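Local structure of nicotinate-nucleotide--dimethylbenzimidazole phosphoribosyltransferase (Thermus thermophilus HB8, 1WX1) at residues A52-G57 with L99-V104; K117-T122 with G226-V231; G275-E280 with L295-L300; V248-P253 with E304-V309. The protein probably catalyses the transfer of phosphoribose from nicotinate mononucleotide to 5,6-dimethylbenzimidazole, giving the alpha-ribazole 5'-phosphate used in cobalamin biosynthesis. One frame throughout, in Å; residues are numbered along the deposited sequence.

The four contacts illustrate how one parallel alpha/beta sheet carries two separate pairs of loop and helix-start contacts. Contacts 1 and 2 lie with centres about 5 Å apart and share polar links, among them the bond of His56 NE2 with Glu229 OE2 at 2.6 Å. Contacts 3 and 4 form a second pair, centres about 9 Å apart, stitched together where Gly275 N meets Leu249 O at 3.1 Å. The pairs join where Leu230 CD2 of contact 2 packs on Pro253 O of contact 4 at 3.5 Å. Glu304, the predicted proton acceptor, belongs to contact 4; the side chains of Ala53 in contact 1 and His276 in contact 3 each lie about 9 Å from its own.

Contact 1 of 4, residues A52-G57 with L99-V104; sequences AAADHG and LDVGVV
Asp55 meets Val104 with the two side chains crossing at about a right angle. Its OD1 takes the N-H of Val104 at 2.8 Å on the anti lone pair, the one turned away from OD2. The torsion that places CG beside Asp55's own N (chi1 -83°) swings the carboxylate across to Val104, whose CG2 rests against Asp55 CB, while OD2 is bound by Thr71 of helix 70-79. The backbone N of Asp55 adds a bond to Gly102 O of 2.9 Å.

Earlier in both segments the pairing is plain parallel strand: Ala53 N donates to Leu99 O at 2.8 Å, and Ala53 O receives Val101 N at 3.1 Å and, weakly, Gly102 N. The register then slips by one residue before Ala54, which faces Gly102, a beta bulge. CG2 of Val103 packs against Ala53 CB at 3.7 Å, both touching helix 70-79, whereas Ala52 and Ala54 face helix 228-242. At the corner after Asp100, its OD2 accepts Val103 N at 2.8 Å in an Asx motif, and OD1 is salt-bridged to Lys117. Adjacent parallel strands whose carboxyl ends run into loops like these are part of the Rossmann-like fold, strand order 3-2-1-4-5-6, where active sites commonly gather at that edge of the sheet.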
loop_
_atom_site.group_PDB
_atom_site.type_symbol
_atom_site.label_atom_id
_atom_site.label_comp_id
_atom_site.label_asym_id
_atom_site.label_seq_id
_atom_site.Cartn_x
_atom_site.Cartn_y
_atom_site.Cartn_z
ATOM N N ALA A 52 3.652 18.935 -11.728
ATOM C CA ALA A 52 4.022 20.319 -12.012
ATOM C C ALA A 52 5.539 20.466 -11.915
ATOM O O ALA A 52 6.154 19.990 -10.962
ATOM C CB ALA A 52 3.331 21.253 -11.024
ATOM N N ALA A 53 6.138 21.134 -12.898
ATOM C CA ALA A 53 7.583 21.299 -12.920
ATOM C C ALA A 53 8.025 22.741 -13.107
ATOM O O ALA A 53 7.422 23.499 -13.864
ATOM C CB ALA A 53 8.185 20.434 -14.031
ATOM N N ALA A 54 9.096 23.105 -12.411
ATOM C CA ALA A 54 9.659 24.442 -12.500
ATOM C C ALA A 54 11.024 24.434 -11.828
ATOM O O ALA A 54 11.300 23.590 -10.974
ATOM C CB ALA A 54 8.742 25.456 -11.814
ATOM N N ASP A 55 11.875 25.374 -12.217
ATOM C CA ASP A 55 13.195 25.465 -11.627
ATOM C C ASP A 55 13.250 26.489 -10.510
ATOM O O ASP A 55 12.354 27.324 -10.376
ATOM C CB ASP A 55 14.235 25.744 -12.708
ATOM C CG ASP A 55 14.661 24.472 -13.413
ATOM O OD1 ASP A 55 14.502 24.370 -14.649
ATOM O OD2 ASP A 55 15.147 23.559 -12.710
ATOM N N HIS A 56 14.306 26.407 -9.707
ATOM C CA HIS A 56 14.475 27.270 -8.544
ATOM C C HIS A 56 15.814 28.003 -8.509
ATOM O O HIS A 56 16.869 27.386 -8.655
ATOM C CB HIS A 56 14.339 26.416 -7.281
ATOM C CG HIS A 56 13.027 25.709 -7.170
ATOM N ND1 HIS A 56 12.013 26.142 -6.340
ATOM C CD2 HIS A 56 12.541 24.616 -7.811
ATOM C CE1 HIS A 56 10.965 25.352 -6.475
ATOM N NE2 HIS A 56 11.262 24.416 -7.363
ATOM N N GLY A 57 15.767 29.316 -8.302
ATOM C CA GLY A 57 16.993 30.091 -8.237
ATOM C C GLY A 57 17.813 29.747 -7.005
ATOM O O GLY A 57 19.021 29.985 -6.971
ATOM N N LEU A 99 2.921 19.471 -16.327
ATOM C CA LEU A 99 2.664 20.895 -16.457
ATOM C C LEU A 99 3.954 21.676 -16.251
ATOM O O LEU A 99 4.583 21.582 -15.197
ATOM C CB LEU A 99 1.628 21.338 -15.418
ATOM C CG LEU A 99 1.456 22.845 -15.187
ATOM C CD1 LEU A 99 0.835 23.488 -16.419
ATOM C CD2 LEU A 99 0.564 23.084 -13.963
ATOM N N ASP A 100 4.359 22.426 -17.266
ATOM C CA ASP A 100 5.557 23.251 -17.157
ATOM C C ASP A 100 5.110 24.661 -16.794
ATOM O O ASP A 100 4.481 25.338 -17.604
ATOM C CB ASP A 100 6.326 23.303 -18.484
ATOM C CG ASP A 100 7.440 24.362 -18.479
ATOM O OD1 ASP A 100 7.909 24.746 -19.571
ATOM O OD2 ASP A 100 7.850 24.808 -17.383
ATOM N N VAL A 101 5.401 25.090 -15.571
ATOM C CA VAL A 101 5.057 26.448 -15.165
ATOM C C VAL A 101 6.323 27.271 -14.958
ATOM O O VAL A 101 6.243 28.458 -14.660
ATOM C CB VAL A 101 4.225 26.503 -13.848
ATOM C CG1 VAL A 101 2.770 26.168 -14.139
ATOM C CG2 VAL A 101 4.814 25.564 -12.800
ATOM N N GLY A 102 7.493 26.653 -15.122
ATOM C CA GLY A 102 8.718 27.413 -14.921
ATOM C C GLY A 102 10.050 26.703 -15.095
ATOM O O GLY A 102 11.024 27.019 -14.405
ATOM N N VAL A 103 10.108 25.747 -16.010
ATOM C CA VAL A 103 11.345 25.025 -16.255
ATOM C C VAL A 103 12.269 25.876 -17.131
ATOM O O VAL A 103 11.804 26.591 -18.017
ATOM C CB VAL A 103 11.067 23.687 -16.986
ATOM C CG1 VAL A 103 12.373 23.054 -17.422
ATOM C CG2 VAL A 103 10.295 22.728 -16.054
ATOM N N VAL A 104 13.573 25.822 -16.875
ATOM C CA VAL A 104 14.518 26.569 -17.707
ATOM C C VAL A 104 14.697 25.781 -19.006
ATOM O O VAL A 104 14.927 24.572 -18.975
ATOM C CB VAL A 104 15.899 26.718 -17.017
ATOM C CG1 VAL A 104 16.924 27.260 -18.001
ATOM C CG2 VAL A 104 15.789 27.654 -15.826
#

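Contact 2 of 4, residues K117-T122 with G226-V231; sequences KVRPGT and GGLELV
Arg119 touches Leu228 through its aliphatic stem and not its flat end: CG meets Leu228 CD1 at 3.6 Å, the two side chains crossing at about a right angle. The guanidinium is turned back to its own loop, where NE donates to Gly121 O at 2.9 Å, the oxygen lying 22° out of the guanidinium plane, and NH1 forms a salt bridge with Glu135 of helix 133-152. The contact joins the loop that follows edge strand 113-115 to the start of helix 228-242, in a Rossmann-like alpha/beta fold with strand order 3-2-1-4-5-6.

Leu228, in the first turn of that helix, carries the apolar side of the contact. Its two methyls divide the work: CD2 lies against Val118 CB at 3.9 Å, while CD1 faces Arg119 and Thr122. Thr122 runs past the leucine in the opposite direction, bringing CG2 to within 3.7 Å of Leu228 CG. An inverse gamma turn centred on Pro120 bends the loop between these residues. Threonine's first torsion (chi1 53°) sends the methyl to the leucine and the hydroxyl toward Gly57 N, which binds OG1. One water bridges the two segments, lying 2.8 Å from Thr122 OG1 and donating to Gly226 O at the same distance.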
loop_
_atom_site.group_PDB
_atom_site.type_symbol
_atom_site.label_atom_id
_atom_site.label_comp_id
_atom_site.label_asym_id
_atom_site.label_seq_id
_atom_site.Cartn_x
_atom_site.Cartn_y
_atom_site.Cartn_z
ATOM N N LYS A 117 4.731 28.002 -19.085
ATOM C CA LYS A 117 5.900 28.579 -18.431
ATOM C C LYS A 117 5.645 30.033 -18.042
ATOM O O LYS A 117 5.402 30.879 -18.901
ATOM C CB LYS A 117 7.113 28.485 -19.364
ATOM C CG LYS A 117 8.454 28.603 -18.658
ATOM C CD LYS A 117 9.615 28.732 -19.650
ATOM C CE LYS A 117 9.712 27.543 -20.607
ATOM N NZ LYS A 117 10.083 26.266 -19.927
ATOM N N VAL A 118 5.688 30.308 -16.742
ATOM C CA VAL A 118 5.471 31.652 -16.216
ATOM C C VAL A 118 6.755 32.472 -16.369
ATOM O O VAL A 118 6.730 33.643 -16.761
ATOM C CB VAL A 118 5.065 31.588 -14.726
ATOM C CG1 VAL A 118 4.975 32.997 -14.141
ATOM C CG2 VAL A 118 3.727 30.868 -14.593
ATOM N N ARG A 119 7.873 31.831 -16.057
ATOM C CA ARG A 119 9.193 32.438 -16.167
ATOM C C ARG A 119 10.190 31.289 -16.096
ATOM O O ARG A 119 9.841 30.189 -15.658
ATOM C CB ARG A 119 9.437 33.428 -15.022
ATOM C CG ARG A 119 9.111 32.889 -13.637
ATOM C CD ARG A 119 9.379 33.943 -12.564
ATOM N NE ARG A 119 10.812 34.182 -12.384
ATOM C CZ ARG A 119 11.325 35.234 -11.754
ATOM N NH1 ARG A 119 10.525 36.163 -11.240
ATOM N NH2 ARG A 119 12.640 35.349 -11.623
ATOM N N PRO A 120 11.436 31.517 -16.539
ATOM C CA PRO A 120 12.456 30.465 -16.507
ATOM C C PRO A 120 12.995 30.258 -15.096
ATOM O O PRO A 120 14.102 30.681 -14.773
ATOM C CB PRO A 120 13.514 30.993 -17.473
ATOM C CG PRO A 120 13.454 32.472 -17.236
ATOM C CD PRO A 120 11.951 32.734 -17.195
ATOM N N GLY A 121 12.201 29.599 -14.261
ATOM C CA GLY A 121 12.609 29.361 -12.892
ATOM C C GLY A 121 12.419 30.597 -12.029
ATOM O O GLY A 121 12.287 31.711 -12.532
ATOM N N THR A 122 12.405 30.401 -10.718
ATOM C CA THR A 122 12.233 31.506 -9.783
ATOM C C THR A 122 13.569 32.183 -9.496
ATOM O O THR A 122 14.632 31.672 -9.860
ATOM C CB THR A 122 11.718 31.011 -8.435
ATOM O OG1 THR A 122 12.582 29.964 -7.978
ATOM C CG2 THR A 122 10.289 30.490 -8.545
ATOM N N GLY A 226 8.200 30.765 -2.007
ATOM C CA GLY A 226 8.001 29.450 -2.595
ATOM C C GLY A 226 8.561 29.183 -3.974
ATOM O O GLY A 226 9.578 29.755 -4.373
ATOM N N GLY A 227 7.889 28.278 -4.684
ATOM C CA GLY A 227 8.283 27.901 -6.029
ATOM C C GLY A 227 7.063 27.916 -6.936
ATOM O O GLY A 227 5.926 27.785 -6.472
ATOM N N LEU A 228 7.292 28.073 -8.233
ATOM C CA LEU A 228 6.198 28.119 -9.195
ATOM C C LEU A 228 5.357 26.848 -9.242
ATOM O O LEU A 228 4.131 26.920 -9.297
ATOM C CB LEU A 228 6.752 28.419 -10.590
ATOM C CG LEU A 228 7.322 29.835 -10.729
ATOM C CD1 LEU A 228 8.365 29.864 -11.833
ATOM C CD2 LEU A 228 6.184 30.823 -11.016
ATOM N N GLU A 229 6.010 25.687 -9.232
ATOM C CA GLU A 229 5.286 24.426 -9.297
ATOM C C GLU A 229 4.541 24.167 -7.987
ATOM O O GLU A 229 3.539 23.460 -7.971
ATOM C CB GLU A 229 6.239 23.258 -9.626
ATOM C CG GLU A 229 7.010 22.685 -8.449
ATOM C CD GLU A 229 8.296 23.426 -8.158
ATOM O OE1 GLU A 229 8.310 24.669 -8.289
ATOM O OE2 GLU A 229 9.288 22.759 -7.784
ATOM N N LEU A 230 5.021 24.743 -6.888
ATOM C CA LEU A 230 4.347 24.554 -5.603
ATOM C C LEU A 230 3.015 25.308 -5.631
ATOM O O LEU A 230 2.002 24.830 -5.117
ATOM C CB LEU A 230 5.222 25.063 -4.443
ATOM C CG LEU A 230 6.624 24.447 -4.311
ATOM C CD1 LEU A 230 7.274 24.930 -3.015
ATOM C CD2 LEU A 230 6.540 22.922 -4.311
ATOM N N VAL A 231 3.024 26.490 -6.235
ATOM C CA VAL A 231 1.818 27.298 -6.355
ATOM C C VAL A 231 0.876 26.617 -7.357
ATOM O O VAL A 231 -0.339 26.603 -7.167
ATOM C CB VAL A 231 2.158 28.721 -6.838
ATOM C CG1 VAL A 231 0.882 29.524 -7.064
ATOM C CG2 VAL A 231 3.046 29.408 -5.809
HETATM O O HOH W 1 11.926 28.786 -5.579
#

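Contact 3 of 4, residues G275-E280 with L295-L300; sequences GHLSRE and LLDLDL
Arg279 grips Asp299 side-on with two nitrogens. NE meets OD1 at 2.8 Å in a salt bridge that arrives 43° above the carboxylate plane, the guanidinium and carboxylate planes being 41° apart, while NH2 donates to the backbone O of the same aspartate at 2.9 Å. NH2 has a further acceptor in Arg21 O of the second subunit, which ties this side chain into the dimer. The backbone N of Arg279 is satisfied by Leu300 O at 3.0 Å. Just before it, Ser278 OG accepts from Glu280 N in an ST turn.

At the other end the two segments pair like strands for one step only. Leu296 N donates to Gly275 O and Leu277 N to Leu296 O, giving a single beta bridge between His276 and Leu296. The bridge joins the loops flanking helix 281-290, directly beyond edge strand 272-274 of the parallel sheet, and Leu296 packs against Leu296 of the second subunit.

Between these two sets of direct bonds, water does the linking. One molecule lies 2.9 Å from His276 ND1, donates to Leu277 O and accepts from both Leu298 N and Leu300 N, so that four groups of the two segments share it. A second water also donates to Leu277 O and to Asp297 OD1; Asp299 N adds only a weak bond to it. Beside the first water, the His276 ring and Leu300 approach at a slant, with ND1 3.7 Å from CD1. On one face of the ring, offset toward the rim, sits Ser278 N, whose hydrogen-bond partner is His283 ND1.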
loop_
_atom_site.group_PDB
_atom_site.type_symbol
_atom_site.label_atom_id
_atom_site.label_comp_id
_atom_site.label_asym_id
_atom_site.label_seq_id
_atom_site.Cartn_x
_atom_site.Cartn_y
_atom_site.Cartn_z
ATOM N N GLY A 275 -1.219 10.010 0.767
ATOM C CA GLY A 275 -0.756 8.805 0.102
ATOM C C GLY A 275 0.320 8.054 0.865
ATOM O O GLY A 275 0.228 6.840 1.049
ATOM N N HIS A 276 1.348 8.764 1.313
ATOM C CA HIS A 276 2.425 8.120 2.055
ATOM C C HIS A 276 3.155 9.100 2.955
ATOM O O HIS A 276 2.816 10.281 3.024
ATOM C CB HIS A 276 3.441 7.494 1.093
ATOM C CG HIS A 276 4.304 8.496 0.390
ATOM N ND1 HIS A 276 5.660 8.328 0.235
ATOM C CD2 HIS A 276 3.998 9.677 -0.204
ATOM C CE1 HIS A 276 6.159 9.364 -0.422
ATOM N NE2 HIS A 276 5.171 10.194 -0.700
ATOM N N LEU A 277 4.161 8.586 3.651
ATOM C CA LEU A 277 4.987 9.404 4.526
ATOM C C LEU A 277 6.383 9.388 3.920
ATOM O O LEU A 277 7.035 8.342 3.864
ATOM C CB LEU A 277 5.031 8.829 5.947
ATOM C CG LEU A 277 5.918 9.626 6.919
ATOM C CD1 LEU A 277 5.401 11.054 7.047
ATOM C CD2 LEU A 277 5.945 8.939 8.277
ATOM N N SER A 278 6.822 10.547 3.444
ATOM C CA SER A 278 8.135 10.691 2.836
ATOM C C SER A 278 9.214 10.619 3.904
ATOM O O SER A 278 8.931 10.787 5.086
ATOM C CB SER A 278 8.235 12.041 2.116
ATOM O OG SER A 278 9.553 12.277 1.659
ATOM N N ARG A 279 10.446 10.363 3.476
ATOM C CA ARG A 279 11.580 10.302 4.394
ATOM C C ARG A 279 11.932 11.737 4.799
ATOM O O ARG A 279 12.611 11.959 5.798
ATOM C CB ARG A 279 12.781 9.649 3.701
ATOM C CG ARG A 279 13.996 9.424 4.586
ATOM C CD ARG A 279 15.179 8.993 3.728
ATOM N NE ARG A 279 14.796 7.930 2.803
ATOM C CZ ARG A 279 15.433 7.657 1.669
ATOM N NH1 ARG A 279 16.495 8.369 1.315
ATOM N NH2 ARG A 279 14.995 6.687 0.878
ATOM N N GLU A 280 11.473 12.710 4.014
ATOM C CA GLU A 280 11.737 14.113 4.321
ATOM C C GLU A 280 11.164 14.431 5.694
ATOM O O GLU A 280 9.968 14.291 5.924
ATOM C CB GLU A 280 11.101 15.027 3.269
ATOM C CG GLU A 280 11.962 15.220 2.038
ATOM C CD GLU A 280 13.130 16.164 2.294
ATOM O OE1 GLU A 280 14.116 16.128 1.526
ATOM O OE2 GLU A 280 13.056 16.949 3.259
ATOM N N LEU A 295 -1.150 6.596 4.335
ATOM C CA LEU A 295 -1.575 5.241 4.002
ATOM C C LEU A 295 -0.391 4.298 3.846
ATOM O O LEU A 295 -0.448 3.144 4.266
ATOM C CB LEU A 295 -2.384 5.243 2.706
ATOM C CG LEU A 295 -3.802 5.788 2.820
ATOM C CD1 LEU A 295 -4.420 5.921 1.437
ATOM C CD2 LEU A 295 -4.623 4.852 3.688
ATOM N N LEU A 296 0.676 4.796 3.229
ATOM C CA LEU A 296 1.877 4.005 2.995
ATOM C C LEU A 296 3.096 4.599 3.689
ATOM O O LEU A 296 3.173 5.807 3.909
ATOM C CB LEU A 296 2.177 3.938 1.495
ATOM C CG LEU A 296 1.128 3.306 0.580
ATOM C CD1 LEU A 296 1.471 3.604 -0.880
ATOM C CD2 LEU A 296 1.075 1.810 0.835
ATOM N N ASP A 297 4.050 3.736 4.020
ATOM C CA ASP A 297 5.305 4.158 4.632
ATOM C C ASP A 297 6.361 3.217 4.067
ATOM O O ASP A 297 6.656 2.175 4.653
ATOM C CB ASP A 297 5.264 4.032 6.150
ATOM C CG ASP A 297 6.444 4.720 6.812
ATOM O OD1 ASP A 297 7.494 4.855 6.150
ATOM O OD2 ASP A 297 6.329 5.119 7.989
ATOM N N LEU A 298 6.916 3.585 2.916
ATOM C CA LEU A 298 7.907 2.753 2.252
ATOM C C LEU A 298 9.282 3.407 2.172
ATOM O O LEU A 298 10.128 2.983 1.390
ATOM C CB LEU A 298 7.413 2.406 0.845
ATOM C CG LEU A 298 6.085 1.642 0.778
ATOM C CD1 LEU A 298 5.551 1.662 -0.648
ATOM C CD2 LEU A 298 6.285 0.212 1.268
ATOM N N ASP A 299 9.490 4.437 2.987
ATOM C CA ASP A 299 10.756 5.160 3.026
ATOM C C ASP A 299 11.106 5.770 1.670
ATOM O O ASP A 299 12.273 5.822 1.276
ATOM C CB ASP A 299 11.878 4.225 3.503
ATOM C CG ASP A 299 13.200 4.948 3.702
ATOM O OD1 ASP A 299 13.193 6.079 4.231
ATOM O OD2 ASP A 299 14.252 4.377 3.339
ATOM N N LEU A 300 10.083 6.236 0.961
ATOM C CA LEU A 300 10.279 6.854 -0.343
ATOM C C LEU A 300 10.766 8.288 -0.157
ATOM O O LEU A 300 10.394 8.963 0.801
ATOM C CB LEU A 300 8.966 6.859 -1.131
ATOM C CG LEU A 300 8.285 5.502 -1.339
ATOM C CD1 LEU A 300 6.975 5.703 -2.087
ATOM C CD2 LEU A 300 9.204 4.568 -2.110
HETATM O O HOH W 2 7.029 6.332 1.895
HETATM O O HOH W 3 8.684 6.675 4.969
#

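Contact 4 of 4, residues V248-P253 with E304-V309; sequences VLDGFP and EGTGAV
Asp250 spreads its carboxylate over the start of helix 306-321. OD1 accepts Ala308 N at 3.2 Å, from the anti side and 28° out of the carboxylate plane, and a shorter but poorly angled, weak bond from Gly307 N at 2.7 Å. OD2 takes Gly305 N at 2.8 Å, with this donor 69° above the plane. Amides of the N-cap residue and the first helical turn are thus met by an acidic group from a distant part of the chain, and the helix end would probably favour the negative charge. Extension of CG away from the aspartate's own N (chi1 -174°) carries the group this far.

Around this polar core the packing is close. Ala308 CB sits 3.4 Å from Leu249 O and 3.6 Å from Val248 CG1, while Gly307, having no side chain, lets OD1 approach the helix. Gly305 is the N-cap residue. It follows Glu304, the predicted proton acceptor, whose N binds Asp162 OD1 and whose OE1 accepts from Ile85 N. Thr306 OG1 turns back to Gly303 O. Strand 247-249 lies in the parallel sheet between strands 157-163 and 272-274; helix 306-321 packs on Val248 and on Ala159 of strand 157-163, with helix 84-91 touching Thr306 and Val309.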
loop_
_atom_site.group_PDB
_atom_site.type_symbol
_atom_site.label_atom_id
_atom_site.label_comp_id
_atom_site.label_asym_id
_atom_site.label_seq_id
_atom_site.Cartn_x
_atom_site.Cartn_y
_atom_site.Cartn_z
ATOM N N VAL A 248 -5.304 13.114 -3.525
ATOM C CA VAL A 248 -4.232 12.357 -2.890
ATOM C C VAL A 248 -2.918 13.133 -2.810
ATOM O O VAL A 248 -2.429 13.670 -3.809
ATOM C CB VAL A 248 -3.977 11.033 -3.644
ATOM C CG1 VAL A 248 -3.042 10.145 -2.833
ATOM C CG2 VAL A 248 -5.301 10.326 -3.916
ATOM N N LEU A 249 -2.355 13.181 -1.609
ATOM C CA LEU A 249 -1.098 13.881 -1.365
ATOM C C LEU A 249 0.097 12.992 -1.649
ATOM O O LEU A 249 0.045 11.779 -1.429
ATOM C CB LEU A 249 -1.004 14.327 0.101
ATOM C CG LEU A 249 -2.014 15.346 0.621
ATOM C CD1 LEU A 249 -1.780 15.560 2.115
ATOM C CD2 LEU A 249 -1.867 16.655 -0.147
ATOM N N ASP A 250 1.168 13.604 -2.143
ATOM C CA ASP A 250 2.401 12.883 -2.396
ATOM C C ASP A 250 3.378 13.259 -1.279
ATOM O O ASP A 250 3.025 13.198 -0.097
ATOM C CB ASP A 250 2.990 13.243 -3.768
ATOM C CG ASP A 250 4.204 12.394 -4.115
ATOM O OD1 ASP A 250 4.160 11.182 -3.830
ATOM O OD2 ASP A 250 5.193 12.928 -4.672
ATOM N N GLY A 251 4.582 13.682 -1.653
ATOM C CA GLY A 251 5.593 14.021 -0.664
ATOM C C GLY A 251 5.623 15.429 -0.105
ATOM O O GLY A 251 4.631 16.149 -0.140
ATOM N N PHE A 252 6.796 15.818 0.394
ATOM C CA PHE A 252 7.021 17.117 1.024
ATOM C C PHE A 252 6.674 18.344 0.165
ATOM O O PHE A 252 5.894 19.200 0.591
ATOM C CB PHE A 252 8.482 17.175 1.520
ATOM C CG PHE A 252 8.809 18.381 2.366
ATOM C CD1 PHE A 252 9.875 19.214 2.023
ATOM C CD2 PHE A 252 8.078 18.670 3.511
ATOM C CE1 PHE A 252 10.210 20.315 2.816
ATOM C CE2 PHE A 252 8.404 19.770 4.311
ATOM C CZ PHE A 252 9.472 20.595 3.961
ATOM N N PRO A 253 7.241 18.450 -1.052
ATOM C CA PRO A 253 6.928 19.611 -1.895
ATOM C C PRO A 253 5.455 19.640 -2.308
ATOM O O PRO A 253 4.812 20.690 -2.279
ATOM C CB PRO A 253 7.871 19.433 -3.091
ATOM C CG PRO A 253 9.044 18.692 -2.489
ATOM C CD PRO A 253 8.339 17.661 -1.638
ATOM N N GLU A 304 7.585 13.438 -7.468
ATOM C CA GLU A 304 6.972 13.184 -8.778
ATOM C C GLU A 304 5.510 12.743 -8.655
ATOM O O GLU A 304 4.838 12.548 -9.663
ATOM C CB GLU A 304 7.722 12.074 -9.535
ATOM C CG GLU A 304 9.173 12.347 -9.877
ATOM C CD GLU A 304 9.840 11.156 -10.572
ATOM O OE1 GLU A 304 9.123 10.266 -11.095
ATOM O OE2 GLU A 304 11.087 11.115 -10.606
ATOM N N GLY A 305 5.022 12.583 -7.430
ATOM C CA GLY A 305 3.656 12.120 -7.238
ATOM C C GLY A 305 3.633 10.607 -7.050
ATOM O O GLY A 305 2.563 9.991 -6.959
ATOM N N THR A 306 4.819 10.009 -6.958
ATOM C CA THR A 306 4.949 8.561 -6.814
ATOM C C THR A 306 4.196 7.952 -5.643
ATOM O O THR A 306 3.496 6.951 -5.812
ATOM C CB THR A 306 6.428 8.128 -6.695
ATOM O OG1 THR A 306 7.060 8.867 -5.645
ATOM C CG2 THR A 306 7.168 8.364 -8.008
ATOM N N GLY A 307 4.350 8.538 -4.458
ATOM C CA GLY A 307 3.676 8.007 -3.287
ATOM C C GLY A 307 2.168 8.086 -3.409
ATOM O O GLY A 307 1.456 7.159 -3.022
ATOM N N ALA A 308 1.678 9.197 -3.950
ATOM C CA ALA A 308 0.251 9.385 -4.129
ATOM C C ALA A 308 -0.328 8.346 -5.081
ATOM O O ALA A 308 -1.393 7.784 -4.824
ATOM C CB ALA A 308 -0.027 10.788 -4.663
ATOM N N VAL A 309 0.371 8.102 -6.186
ATOM C CA VAL A 309 -0.087 7.141 -7.183
ATOM C C VAL A 309 -0.083 5.711 -6.643
ATOM O O VAL A 309 -0.992 4.927 -6.936
ATOM C CB VAL A 309 0.768 7.240 -8.468
ATOM C CG1 VAL A 309 0.434 6.094 -9.422
ATOM C CG2 VAL A 309 0.495 8.578 -9.154
#